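Local coordinates for protein alternansucrase (Leuconostoc mesenteroides, PDB 6HVG) that belongs to glycosyl hydrolase family 70, binds a calcium ion, and joins a TIM-barrel-type region to repeats of the choline-binding, cell-wall-binding kind, at residues Gln380-Gln385 against Thr472-Asn478; Thr390-Ala395 against Gln1284-Lys1288; Lys400-Glu404 against Thr414-Pro418; Gly1338-Ile1342 against Gly1370-Ser1374. All blocks are in the same frame, centred on the assembly; numbering follows the deposited sequence.

Contact 1. Residues Gln380-Gln385 against Thr472-Asn478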
loop_
_atom_site.group_PDB
_atom_site.type_symbol
_atom_site.label_atom_id
_atom_site.label_comp_id
_atom_site.label_asym_id
_atom_site.label_seq_id
_atom_site.Cartn_x
_atom_site.Cartn_y
_atom_site.Cartn_z
ATOM N N GLN A 380 -4.468 11.202 -45.294
ATOM C CA GLN A 380 -4.085 12.621 -45.178
ATOM C C GLN A 380 -2.865 12.953 -46.067
ATOM O O GLN A 380 -1.759 12.571 -45.758
ATOM C CB GLN A 380 -3.791 12.966 -43.699
ATOM C CG GLN A 380 -3.412 14.423 -43.408
ATOM C CD GLN A 380 -4.512 15.413 -43.758
ATOM O OE1 GLN A 380 -5.651 15.299 -43.276
ATOM N NE2 GLN A 380 -4.184 16.407 -44.599
ATOM N N GLY A 381 -3.096 13.647 -47.175
ATOM C CA GLY A 381 -2.029 14.024 -48.125
ATOM C C GLY A 381 -1.304 15.241 -47.590
ATOM O O GLY A 381 -1.782 15.886 -46.637
ATOM N N LEU A 382 -0.168 15.585 -48.190
ATOM C CA LEU A 382 0.575 16.741 -47.686
ATOM C C LEU A 382 -0.260 18.002 -47.943
ATOM O O LEU A 382 -0.699 18.225 -49.064
ATOM C CB LEU A 382 1.958 16.840 -48.324
ATOM C CG LEU A 382 2.931 17.810 -47.657
ATOM C CD1 LEU A 382 3.215 17.410 -46.203
ATOM C CD2 LEU A 382 4.240 17.828 -48.438
ATOM N N VAL A 383 -0.512 18.778 -46.898
ATOM C CA VAL A 383 -1.244 20.020 -47.040
ATOM C C VAL A 383 -0.562 21.133 -46.276
ATOM O O VAL A 383 0.061 20.918 -45.258
ATOM C CB VAL A 383 -2.719 19.944 -46.593
ATOM C CG1 VAL A 383 -3.493 18.990 -47.476
ATOM C CG2 VAL A 383 -2.846 19.595 -45.131
ATOM N N SER A 384 -0.697 22.335 -46.796
ATOM C CA SER A 384 -0.202 23.528 -46.149
ATOM C C SER A 384 -1.265 24.074 -45.210
ATOM O O SER A 384 -2.449 24.095 -45.539
ATOM C CB SER A 384 0.120 24.571 -47.206
ATOM O OG SER A 384 0.854 25.643 -46.650
ATOM N N GLN A 385 -0.848 24.504 -44.036
ATOM C CA GLN A 385 -1.793 24.954 -43.047
ATOM C C GLN A 385 -1.918 26.460 -42.984
ATOM O O GLN A 385 -2.929 26.967 -42.474
ATOM C CB GLN A 385 -1.394 24.385 -41.684
ATOM C CG GLN A 385 -1.601 22.875 -41.594
ATOM C CD GLN A 385 -1.503 22.338 -40.195
ATOM O OE1 GLN A 385 -2.509 22.079 -39.552
ATOM N NE2 GLN A 385 -0.270 22.180 -39.719
ATOM N N THR A 472 -10.820 12.690 -39.976
ATOM C CA THR A 472 -11.306 13.921 -40.573
ATOM C C THR A 472 -10.115 14.664 -41.150
ATOM O O THR A 472 -9.013 14.601 -40.585
ATOM C CB THR A 472 -11.990 14.808 -39.520
ATOM O OG1 THR A 472 -13.055 14.086 -38.908
ATOM C CG2 THR A 472 -12.531 16.105 -40.132
ATOM N N SER A 473 -10.331 15.354 -42.273
ATOM C CA SER A 473 -9.230 15.981 -42.986
ATOM C C SER A 473 -8.678 17.104 -42.148
ATOM O O SER A 473 -9.385 17.700 -41.351
ATOM C CB SER A 473 -9.674 16.517 -44.353
ATOM O OG SER A 473 -10.212 17.827 -44.271
ATOM N N GLN A 474 -7.406 17.397 -42.347
ATOM C CA GLN A 474 -6.752 18.421 -41.583
ATOM C C GLN A 474 -7.377 19.784 -41.871
ATOM O O GLN A 474 -7.508 20.608 -40.964
ATOM C CB GLN A 474 -5.260 18.433 -41.909
ATOM C CG GLN A 474 -4.435 19.298 -40.988
ATOM C CD GLN A 474 -4.430 18.779 -39.578
ATOM O OE1 GLN A 474 -3.930 17.698 -39.329
ATOM N NE2 GLN A 474 -5.006 19.548 -38.639
ATOM N N LYS A 475 -7.715 20.040 -43.132
ATOM C CA LYS A 475 -8.311 21.318 -43.524
ATOM C C LYS A 475 -9.618 21.544 -42.767
ATOM O O LYS A 475 -9.832 22.608 -42.210
ATOM C CB LYS A 475 -8.561 21.305 -45.024
ATOM C CG LYS A 475 -9.334 22.500 -45.589
ATOM C CD LYS A 475 -8.418 23.623 -46.041
ATOM C CE LYS A 475 -9.186 24.730 -46.747
ATOM N NZ LYS A 475 -10.069 25.449 -45.787
ATOM N N THR A 476 -10.480 20.526 -42.736
ATOM C CA THR A 476 -11.751 20.594 -42.039
ATOM C C THR A 476 -11.558 20.869 -40.551
ATOM O O THR A 476 -12.280 21.681 -39.987
ATOM C CB THR A 476 -12.557 19.294 -42.202
ATOM O OG1 THR A 476 -12.811 19.058 -43.596
ATOM C CG2 THR A 476 -13.894 19.377 -41.445
ATOM N N LEU A 477 -10.584 20.212 -39.922
ATOM C CA LEU A 477 -10.351 20.383 -38.492
ATOM C C LEU A 477 -9.879 21.793 -38.174
ATOM O O LEU A 477 -10.350 22.403 -37.214
ATOM C CB LEU A 477 -9.328 19.375 -37.984
ATOM C CG LEU A 477 -9.718 17.891 -38.050
ATOM C CD1 LEU A 477 -8.480 17.055 -37.808
ATOM C CD2 LEU A 477 -10.782 17.542 -37.035
ATOM N N ASN A 478 -8.977 22.315 -38.989
ATOM C CA ASN A 478 -8.481 23.683 -38.812
ATOM C C ASN A 478 -9.569 24.739 -39.031
ATOM O O ASN A 478 -9.622 25.728 -38.309
ATOM C CB ASN A 478 -7.282 23.937 -39.734
ATOM C CG ASN A 478 -6.034 23.174 -39.304
ATOM O OD1 ASN A 478 -5.899 22.834 -38.148
ATOM N ND2 ASN A 478 -5.136 22.913 -40.226
HETATM O O HOH W 1 -6.794 18.053 -45.632
#
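Gln380 meets the start of helix 474-495 with its amide, an example of a side chain from a distant part of the chain serving a helix N terminus. Its CG stands anti to the backbone N (chi1 -178°) and the chain then bends at CG, which carries the carboxamide over to Gln474. There OE1 accepts the backbone N-H of Gln474 at 2.9 Å, the donor tilted 30° from the carbonyl plane. Lys447 NZ is a second donor to the same oxygen. The other half of the amide, NE2, reaches back to Gly381 O at 3.2 Å, so both ends of the group are held; a water accepts from NE2 and, weakly, from Lys475 N. Next along the segment, Val383 lends a small apolar touch, CG2 to Gln474 CB at 4.2 Å, while its backbone pairs with Thr1292 in strand 1291-1292. Gln385 closes the series. Extended beyond CG, it presents OE1 to Asn478 ND2 at 2.8 Å, a bond of 160° that lies in the carbonyl plane on a lone pair. Gln385 NE2 is taken by Ile1306 O. On the helix side Gln450 bonds both Gln474 NE2 and Asn478 OD1. Ser473 holds the N-cap position, and both bonds across the contact run from the first turns of the helix, Gln474 N and Asn478 ND2, to side-chain carbonyl oxygens of 380-385, making this a directional, largely polar contact between neutral groups.

Contact 2. Residues Thr390-Ala395 against Gln1284-Lys1288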
loop_
_atom_site.group_PDB
_atom_site.type_symbol
_atom_site.label_atom_id
_atom_site.label_comp_id
_atom_site.label_asym_id
_atom_site.label_seq_id
_atom_site.Cartn_x
_atom_site.Cartn_y
_atom_site.Cartn_z
ATOM N N THR A 390 -2.899 32.822 -39.800
ATOM C CA THR A 390 -1.604 32.410 -39.262
ATOM C C THR A 390 -0.798 33.575 -38.668
ATOM O O THR A 390 -0.389 33.496 -37.524
ATOM C CB THR A 390 -0.776 31.662 -40.322
ATOM O OG1 THR A 390 -1.502 30.519 -40.768
ATOM C CG2 THR A 390 0.567 31.199 -39.780
ATOM N N PRO A 391 -0.559 34.660 -39.422
ATOM C CA PRO A 391 0.206 35.760 -38.820
ATOM C C PRO A 391 -0.439 36.374 -37.575
ATOM O O PRO A 391 0.276 36.910 -36.738
ATOM C CB PRO A 391 0.305 36.819 -39.937
ATOM C CG PRO A 391 -0.697 36.428 -40.947
ATOM C CD PRO A 391 -0.975 34.966 -40.795
ATOM N N HIS A 392 -1.766 36.316 -37.476
ATOM C CA HIS A 392 -2.480 36.851 -36.315
ATOM C C HIS A 392 -2.342 35.933 -35.084
ATOM O O HIS A 392 -2.078 36.405 -33.987
ATOM C CB HIS A 392 -3.964 37.079 -36.641
ATOM C CG HIS A 392 -4.207 38.022 -37.790
ATOM N ND1 HIS A 392 -3.436 39.144 -38.021
ATOM C CD2 HIS A 392 -5.149 38.015 -38.764
ATOM C CE1 HIS A 392 -3.880 39.775 -39.093
ATOM N NE2 HIS A 392 -4.923 39.115 -39.559
ATOM N N ASN A 393 -2.515 34.624 -35.264
ATOM C CA ASN A 393 -2.421 33.673 -34.167
ATOM C C ASN A 393 -0.996 33.285 -33.798
ATOM O O ASN A 393 -0.793 32.647 -32.774
ATOM C CB ASN A 393 -3.204 32.395 -34.465
ATOM C CG ASN A 393 -4.704 32.556 -34.266
ATOM O OD1 ASN A 393 -5.159 33.366 -33.455
ATOM N ND2 ASN A 393 -5.475 31.784 -35.002
ATOM N N ALA A 394 -0.001 33.698 -34.572
ATOM C CA ALA A 394 1.386 33.397 -34.239
ATOM C C ALA A 394 1.799 34.067 -32.932
ATOM O O ALA A 394 1.206 35.052 -32.493
ATOM C CB ALA A 394 2.305 33.838 -35.363
ATOM N N ALA A 395 2.834 33.520 -32.314
ATOM C CA ALA A 395 3.354 34.049 -31.069
ATOM C C ALA A 395 3.934 35.440 -31.286
ATOM O O ALA A 395 4.636 35.667 -32.273
ATOM C CB ALA A 395 4.415 33.108 -30.518
ATOM N N GLN A 1284 3.667 27.002 -37.022
ATOM C CA GLN A 1284 2.492 27.891 -37.067
ATOM C C GLN A 1284 2.716 29.081 -36.146
ATOM O O GLN A 1284 2.285 30.211 -36.450
ATOM C CB GLN A 1284 1.211 27.213 -36.538
ATOM C CG GLN A 1284 0.790 25.927 -37.191
ATOM C CD GLN A 1284 1.568 24.748 -36.709
ATOM O OE1 GLN A 1284 2.778 24.840 -36.448
ATOM N NE2 GLN A 1284 0.886 23.609 -36.614
ATOM N N LEU A 1285 3.321 28.809 -34.993
ATOM C CA LEU A 1285 3.475 29.804 -33.961
ATOM C C LEU A 1285 4.522 30.838 -34.305
ATOM O O LEU A 1285 4.459 31.935 -33.755
ATOM C CB LEU A 1285 3.793 29.159 -32.616
ATOM C CG LEU A 1285 2.614 28.520 -31.862
ATOM C CD1 LEU A 1285 1.429 29.454 -31.719
ATOM C CD2 LEU A 1285 2.159 27.293 -32.574
ATOM N N GLN A 1286 5.431 30.528 -35.230
ATOM C CA GLN A 1286 6.436 31.493 -35.696
ATOM C C GLN A 1286 6.102 32.135 -37.034
ATOM O O GLN A 1286 6.960 32.747 -37.671
ATOM C CB GLN A 1286 7.778 30.814 -35.827
ATOM C CG GLN A 1286 8.295 30.180 -34.560
ATOM C CD GLN A 1286 9.636 29.531 -34.799
ATOM O OE1 GLN A 1286 9.804 28.756 -35.743
ATOM N NE2 GLN A 1286 10.613 29.874 -33.972
ATOM N N ASN A 1287 4.841 32.017 -37.434
ATOM C CA ASN A 1287 4.352 32.503 -38.734
ATOM C C ASN A 1287 5.145 31.928 -39.874
ATOM O O ASN A 1287 5.580 32.668 -40.746
ATOM C CB ASN A 1287 4.344 34.040 -38.802
ATOM C CG ASN A 1287 3.503 34.576 -39.965
ATOM O OD1 ASN A 1287 2.592 33.930 -40.453
ATOM N ND2 ASN A 1287 3.856 35.741 -40.444
ATOM N N LYS A 1288 5.372 30.623 -39.848
ATOM C CA LYS A 1288 6.001 29.951 -40.945
ATOM C C LYS A 1288 5.002 28.941 -41.369
ATOM O O LYS A 1288 4.047 28.691 -40.654
ATOM C CB LYS A 1288 7.310 29.297 -40.517
ATOM C CG LYS A 1288 8.376 30.309 -40.156
ATOM C CD LYS A 1288 9.722 29.602 -40.024
ATOM C CE LYS A 1288 10.815 30.521 -39.466
ATOM N NZ LYS A 1288 11.018 31.718 -40.342
#
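Pro391 and Asn1287 approach to 5.3 Å between CA atoms, and Ala394 and Leu1285 to 4.2 Å, where the short helix 390-393 and the residues just after it come against a type I beta turn closed by Asn1287 N on Gln1284 O. One backbone bond joins the partners: Ala395 N gives its hydrogen to Leu1285 O at 2.7 Å. Ala394 is the residue at which the chain leaves the helical conformation, so the N-H used lies just past the helix. Its CB is set against the turn backbone, with Leu1285 O and Asn1287 N as neighbours, and Ala395 CB flanks the same carbonyl oxygen. Asn1287, with positive backbone angles, holds CG anti to its own N (chi1 -164°), which carries the amide alongside Pro391. OD1 lies 3.4 Å from Pro391 N, a nitrogen with no hydrogen to give, so the amide meets the proline by van der Waals contact. Thr390 sets CG2 3.5 Å from Asn1287 OD1 while its own OG1 turns to Asn387 N, and the amide of Asn393 leads off to Gln485. Just past the helix, Ala394 O accepts from Thr419 OG1. Within the turn, Leu1285 CD1 rests 4.0 Å from Asn393 O.

Contact 3. Residues Lys400-Glu404 against Thr414-Pro418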
loop_
_atom_site.group_PDB
_atom_site.type_symbol
_atom_site.label_atom_id
_atom_site.label_comp_id
_atom_site.label_asym_id
_atom_site.label_seq_id
_atom_site.Cartn_x
_atom_site.Cartn_y
_atom_site.Cartn_z
ATOM N N LYS A 400 9.888 33.477 -22.659
ATOM C CA LYS A 400 9.070 33.330 -21.460
ATOM C C LYS A 400 8.013 34.425 -21.290
ATOM O O LYS A 400 7.029 34.208 -20.581
ATOM C CB LYS A 400 9.960 33.260 -20.224
ATOM C CG LYS A 400 10.876 32.045 -20.217
ATOM C CD LYS A 400 11.589 31.807 -18.891
ATOM C CE LYS A 400 12.464 30.558 -18.980
ATOM N NZ LYS A 400 12.907 30.022 -17.670
ATOM N N SER A 401 8.190 35.577 -21.944
ATOM C CA SER A 401 7.171 36.644 -21.902
ATOM C C SER A 401 5.848 36.180 -22.470
ATOM O O SER A 401 4.807 36.302 -21.826
ATOM C CB SER A 401 7.611 37.871 -22.693
ATOM O OG SER A 401 8.693 38.510 -22.057
ATOM N N SER A 402 5.909 35.637 -23.682
ATOM C CA SER A 402 4.710 35.286 -24.453
ATOM C C SER A 402 4.216 33.853 -24.262
ATOM O O SER A 402 3.196 33.488 -24.842
ATOM C CB SER A 402 4.965 35.542 -25.941
ATOM O OG SER A 402 5.079 36.920 -26.176
ATOM N N PHE A 403 4.925 33.053 -23.460
ATOM C CA PHE A 403 4.556 31.643 -23.235
ATOM C C PHE A 403 4.582 31.264 -21.764
ATOM O O PHE A 403 5.612 31.401 -21.119
ATOM C CB PHE A 403 5.551 30.725 -23.948
ATOM C CG PHE A 403 5.286 30.530 -25.415
ATOM C CD1 PHE A 403 4.252 29.731 -25.826
ATOM C CD2 PHE A 403 6.113 31.116 -26.372
ATOM C CE1 PHE A 403 4.025 29.537 -27.165
ATOM C CE2 PHE A 403 5.895 30.920 -27.711
ATOM C CZ PHE A 403 4.850 30.126 -28.110
ATOM N N GLU A 404 3.467 30.764 -21.242
ATOM C CA GLU A 404 3.459 30.162 -19.907
ATOM C C GLU A 404 4.226 28.860 -19.993
ATOM O O GLU A 404 4.020 28.080 -20.922
ATOM C CB GLU A 404 2.025 29.914 -19.408
ATOM C CG GLU A 404 1.265 31.191 -19.026
ATOM C CD GLU A 404 -0.193 30.946 -18.660
ATOM O OE1 GLU A 404 -0.673 29.793 -18.725
ATOM O OE2 GLU A 404 -0.869 31.918 -18.269
ATOM N N THR A 414 -0.749 25.204 -21.218
ATOM C CA THR A 414 -0.051 26.470 -21.522
ATOM C C THR A 414 -0.951 27.428 -22.262
ATOM O O THR A 414 -1.671 27.034 -23.183
ATOM C CB THR A 414 1.195 26.238 -22.411
ATOM O OG1 THR A 414 2.272 25.746 -21.620
ATOM C CG2 THR A 414 1.669 27.542 -23.059
ATOM N N TRP A 415 -0.898 28.687 -21.840
ATOM C CA TRP A 415 -1.458 29.798 -22.577
ATOM C C TRP A 415 -0.297 30.626 -23.116
ATOM O O TRP A 415 0.767 30.684 -22.489
ATOM C CB TRP A 415 -2.350 30.640 -21.661
ATOM C CG TRP A 415 -3.673 30.000 -21.330
ATOM C CD1 TRP A 415 -3.910 28.675 -21.079
ATOM C CD2 TRP A 415 -4.935 30.663 -21.203
ATOM N NE1 TRP A 415 -5.234 28.477 -20.838
ATOM C CE2 TRP A 415 -5.886 29.682 -20.903
ATOM C CE3 TRP A 415 -5.353 31.986 -21.323
ATOM C CZ2 TRP A 415 -7.243 29.985 -20.716
ATOM C CZ3 TRP A 415 -6.710 32.290 -21.140
ATOM C CH2 TRP A 415 -7.625 31.294 -20.828
ATOM N N TYR A 416 -0.507 31.247 -24.282
ATOM C CA TYR A 416 0.505 32.077 -24.930
ATOM C C TYR A 416 -0.088 33.410 -25.380
ATOM O O TYR A 416 -1.305 33.599 -25.326
ATOM C CB TYR A 416 1.163 31.335 -26.108
ATOM C CG TYR A 416 0.349 31.284 -27.374
ATOM C CD1 TYR A 416 -0.813 30.547 -27.446
ATOM C CD2 TYR A 416 0.748 31.986 -28.514
ATOM C CE1 TYR A 416 -1.564 30.507 -28.609
ATOM C CE2 TYR A 416 0.009 31.941 -29.686
ATOM C CZ TYR A 416 -1.146 31.200 -29.725
ATOM O OH TYR A 416 -1.889 31.150 -30.884
ATOM N N ARG A 417 0.777 34.332 -25.805
ATOM C CA ARG A 417 0.353 35.634 -26.296
ATOM C C ARG A 417 0.384 35.636 -27.813
ATOM O O ARG A 417 1.462 35.689 -28.392
ATOM C CB ARG A 417 1.270 36.738 -25.753
ATOM C CG ARG A 417 0.843 38.151 -26.145
ATOM C CD ARG A 417 1.925 39.193 -25.903
ATOM N NE ARG A 417 1.467 40.540 -26.275
ATOM C CZ ARG A 417 2.218 41.638 -26.231
ATOM N NH1 ARG A 417 3.487 41.576 -25.848
ATOM N NH2 ARG A 417 1.688 42.805 -26.566
ATOM N N PRO A 418 -0.789 35.574 -28.467
ATOM C CA PRO A 418 -0.771 35.685 -29.932
ATOM C C PRO A 418 -0.475 37.098 -30.368
ATOM O O PRO A 418 -0.749 38.014 -29.628
ATOM C CB PRO A 418 -2.204 35.301 -30.346
ATOM C CG PRO A 418 -3.024 35.622 -29.156
ATOM C CD PRO A 418 -2.148 35.313 -27.967
#
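Phe403 and Tyr416 form a single antiparallel bridge, a non-hydrogen-bonded pair with CA atoms 4.4 Å apart, flanked by Arg417 N to Ser402 O at 2.7 Å and Glu404 N to Trp415 O at 3.0 Å. The bridge brings the chain back on itself across a short loop, and strand 415-416 pairs on its other side with strand 437-438. With Tyr416 CG between its backbone N and carbonyl carbon (chi1 78°), the Tyr416 ring lies beside that of Phe403, pointing the same way, planes 19° apart but slid so far that they barely overlap (centroids 5.8 Å); the closer touch is Phe403 CD1 on Tyr416 CB. The hydroxyl of Tyr416 runs on to Asn393 O and Thr442 OG1. Ser402 OG lies beside the aliphatic part of Arg417, whose extended chain takes its guanidinium group to Ser431 O. Glu404 runs alongside Trp415, its carboxylate plane 19° from the indole. OE1 takes a weak bond from Trp415 N, whereas OE2 makes a salt bridge with Arg502, itself a cation-pi partner of Trp415. Thr414 OG1, which accepts from Thr411 N, donates to Glu404 O at 3.0 Å from above the carbonyl plane.

Contact 4. Residues Gly1338-Ile1342 against Gly1370-Ser1374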
loop_
_atom_site.group_PDB
_atom_site.type_symbol
_atom_site.label_atom_id
_atom_site.label_comp_id
_atom_site.label_asym_id
_atom_site.label_seq_id
_atom_site.Cartn_x
_atom_site.Cartn_y
_atom_site.Cartn_z
ATOM N N GLY A 1338 9.035 -10.626 -52.231
ATOM C CA GLY A 1338 10.033 -11.701 -52.052
ATOM C C GLY A 1338 11.096 -11.490 -50.991
ATOM O O GLY A 1338 12.059 -12.256 -50.924
ATOM N N GLU A 1339 10.901 -10.484 -50.141
ATOM C CA GLU A 1339 11.868 -10.089 -49.100
ATOM C C GLU A 1339 11.179 -10.189 -47.746
ATOM O O GLU A 1339 9.944 -10.171 -47.683
ATOM C CB GLU A 1339 12.364 -8.660 -49.294
ATOM C CG GLU A 1339 13.517 -8.498 -50.265
ATOM C CD GLU A 1339 14.063 -7.074 -50.286
ATOM O OE1 GLU A 1339 13.645 -6.226 -49.453
ATOM O OE2 GLU A 1339 14.894 -6.789 -51.169
ATOM N N ASN A 1340 11.972 -10.291 -46.668
ATOM C CA ASN A 1340 11.432 -10.452 -45.315
ATOM C C ASN A 1340 10.737 -9.190 -44.816
ATOM O O ASN A 1340 11.358 -8.133 -44.752
ATOM C CB ASN A 1340 12.541 -10.846 -44.320
ATOM C CG ASN A 1340 11.995 -11.537 -43.082
ATOM O OD1 ASN A 1340 10.892 -11.258 -42.637
ATOM N ND2 ASN A 1340 12.780 -12.407 -42.498
ATOM N N PRO A 1341 9.443 -9.292 -44.471
ATOM C CA PRO A 1341 8.723 -8.139 -43.929
ATOM C C PRO A 1341 9.129 -7.786 -42.516
ATOM O O PRO A 1341 8.882 -6.666 -42.085
ATOM C CB PRO A 1341 7.252 -8.573 -43.973
ATOM C CG PRO A 1341 7.267 -10.060 -44.081
ATOM C CD PRO A 1341 8.536 -10.416 -44.769
ATOM N N ILE A 1342 9.748 -8.717 -41.798
ATOM C CA ILE A 1342 10.180 -8.472 -40.424
ATOM C C ILE A 1342 11.418 -7.602 -40.414
ATOM O O ILE A 1342 12.410 -7.942 -41.031
ATOM C CB ILE A 1342 10.531 -9.787 -39.703
ATOM C CG1 ILE A 1342 9.303 -10.703 -39.601
ATOM C CG2 ILE A 1342 11.065 -9.519 -38.316
ATOM C CD1 ILE A 1342 9.626 -12.130 -39.191
ATOM N N GLY A 1370 2.370 -13.365 -38.245
ATOM C CA GLY A 1370 2.958 -12.851 -39.482
ATOM C C GLY A 1370 3.929 -13.824 -40.070
ATOM O O GLY A 1370 4.843 -14.259 -39.380
ATOM N N THR A 1371 3.727 -14.180 -41.335
ATOM C CA THR A 1371 4.590 -15.139 -42.024
ATOM C C THR A 1371 5.740 -14.400 -42.683
ATOM O O THR A 1371 5.524 -13.360 -43.285
ATOM C CB THR A 1371 3.826 -15.921 -43.111
ATOM O OG1 THR A 1371 2.579 -16.378 -42.578
ATOM C CG2 THR A 1371 4.621 -17.134 -43.566
ATOM N N ASP A 1372 6.954 -14.940 -42.561
ATOM C CA ASP A 1372 8.120 -14.390 -43.252
ATOM C C ASP A 1372 8.193 -14.943 -44.674
ATOM O O ASP A 1372 7.330 -15.715 -45.083
ATOM C CB ASP A 1372 9.426 -14.614 -42.450
ATOM C CG ASP A 1372 9.972 -16.030 -42.565
ATOM O OD1 ASP A 1372 9.195 -17.010 -42.501
ATOM O OD2 ASP A 1372 11.200 -16.174 -42.671
ATOM N N ASN A 1373 9.200 -14.522 -45.429
ATOM C CA ASN A 1373 9.370 -14.981 -46.829
ATOM C C ASN A 1373 9.594 -16.498 -46.959
ATOM O O ASN A 1373 9.278 -17.082 -47.972
ATOM C CB ASN A 1373 10.524 -14.233 -47.523
ATOM C CG ASN A 1373 11.788 -14.105 -46.642
ATOM O OD1 ASN A 1373 11.826 -14.523 -45.473
ATOM N ND2 ASN A 1373 12.806 -13.461 -47.190
ATOM N N SER A 1374 10.116 -17.122 -45.908
ATOM C CA SER A 1374 10.464 -18.534 -45.920
ATOM C C SER A 1374 9.379 -19.450 -45.310
ATOM O O SER A 1374 9.603 -20.640 -45.167
ATOM C CB SER A 1374 11.780 -18.740 -45.158
ATOM O OG SER A 1374 12.705 -17.719 -45.452
#
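Asn1340 and Asn1373 owe their meeting to two different first torsions: CG of Asn1340 lies anti to its backbone N (chi1 -158°), whereas CG of Asn1373 sits between its backbone N and carbonyl carbon (chi1 44°). The two side chains cross at about a right angle, with amide planes 47° apart. The Asn1373 side chain is laid against the backbone joining Glu1339 to Asn1340, its CB 4.1 Å from Glu1339 C. Asn1340 shows how a loop can brace itself before it touches a neighbour. Its OD1 accepts from Ile1342 N at 2.9 Å, forming an Asx turn around Pro1341, with the donor above the carbonyl plane. The same amide then borders Asp1372, OD1 standing 3.7 Å from the CB of that residue, so a group fixed by its own segment offers a set surface to the other. Beside it the proline ring places CG 3.8 Å from Thr1371 O, and Ile1342 touches Asp1372 CB with CD1 at 4.1 Å. Asp1372 looks within its own turn, OD1 taking a weak bond from Asn1376 N. The contact sits in a region of choline-binding-type repeats, where 1370-1374 is the exit of strand 1368-1371 in a hairpin with strand 1377-1380. Thr1371 pairs with Ala353 of strand 352-355 and gives its carbonyl to Tyr1357 OH, while Ile1342 packs on Tyr1357 of strand 1354-1357 and on Tyr1378 and Phe1380 of strand 1377-1380.

How the contacts relate
From the N terminus, residues 380-385 open contact 1 and 390-395 open contact 2. Contact 3 follows at once, closing a short local loop nested inside the larger loops of both. Contact 1 closes at 472-478, but contact 2 stays open for some 890 residues, until 1284-1288, so the two loops cross. Strand 383-384 and helix 390-393 are thereby bound to helix 474-495 and to the late return of the chain. Contacts 1 and 2 touch with centres about 17 Å apart; contacts 2 and 3, about 13 Å apart, also meet. Contact 4 comes in series, joining the loop before strand 1342-1345 to the end of strand 1368-1371 in the C-terminal region.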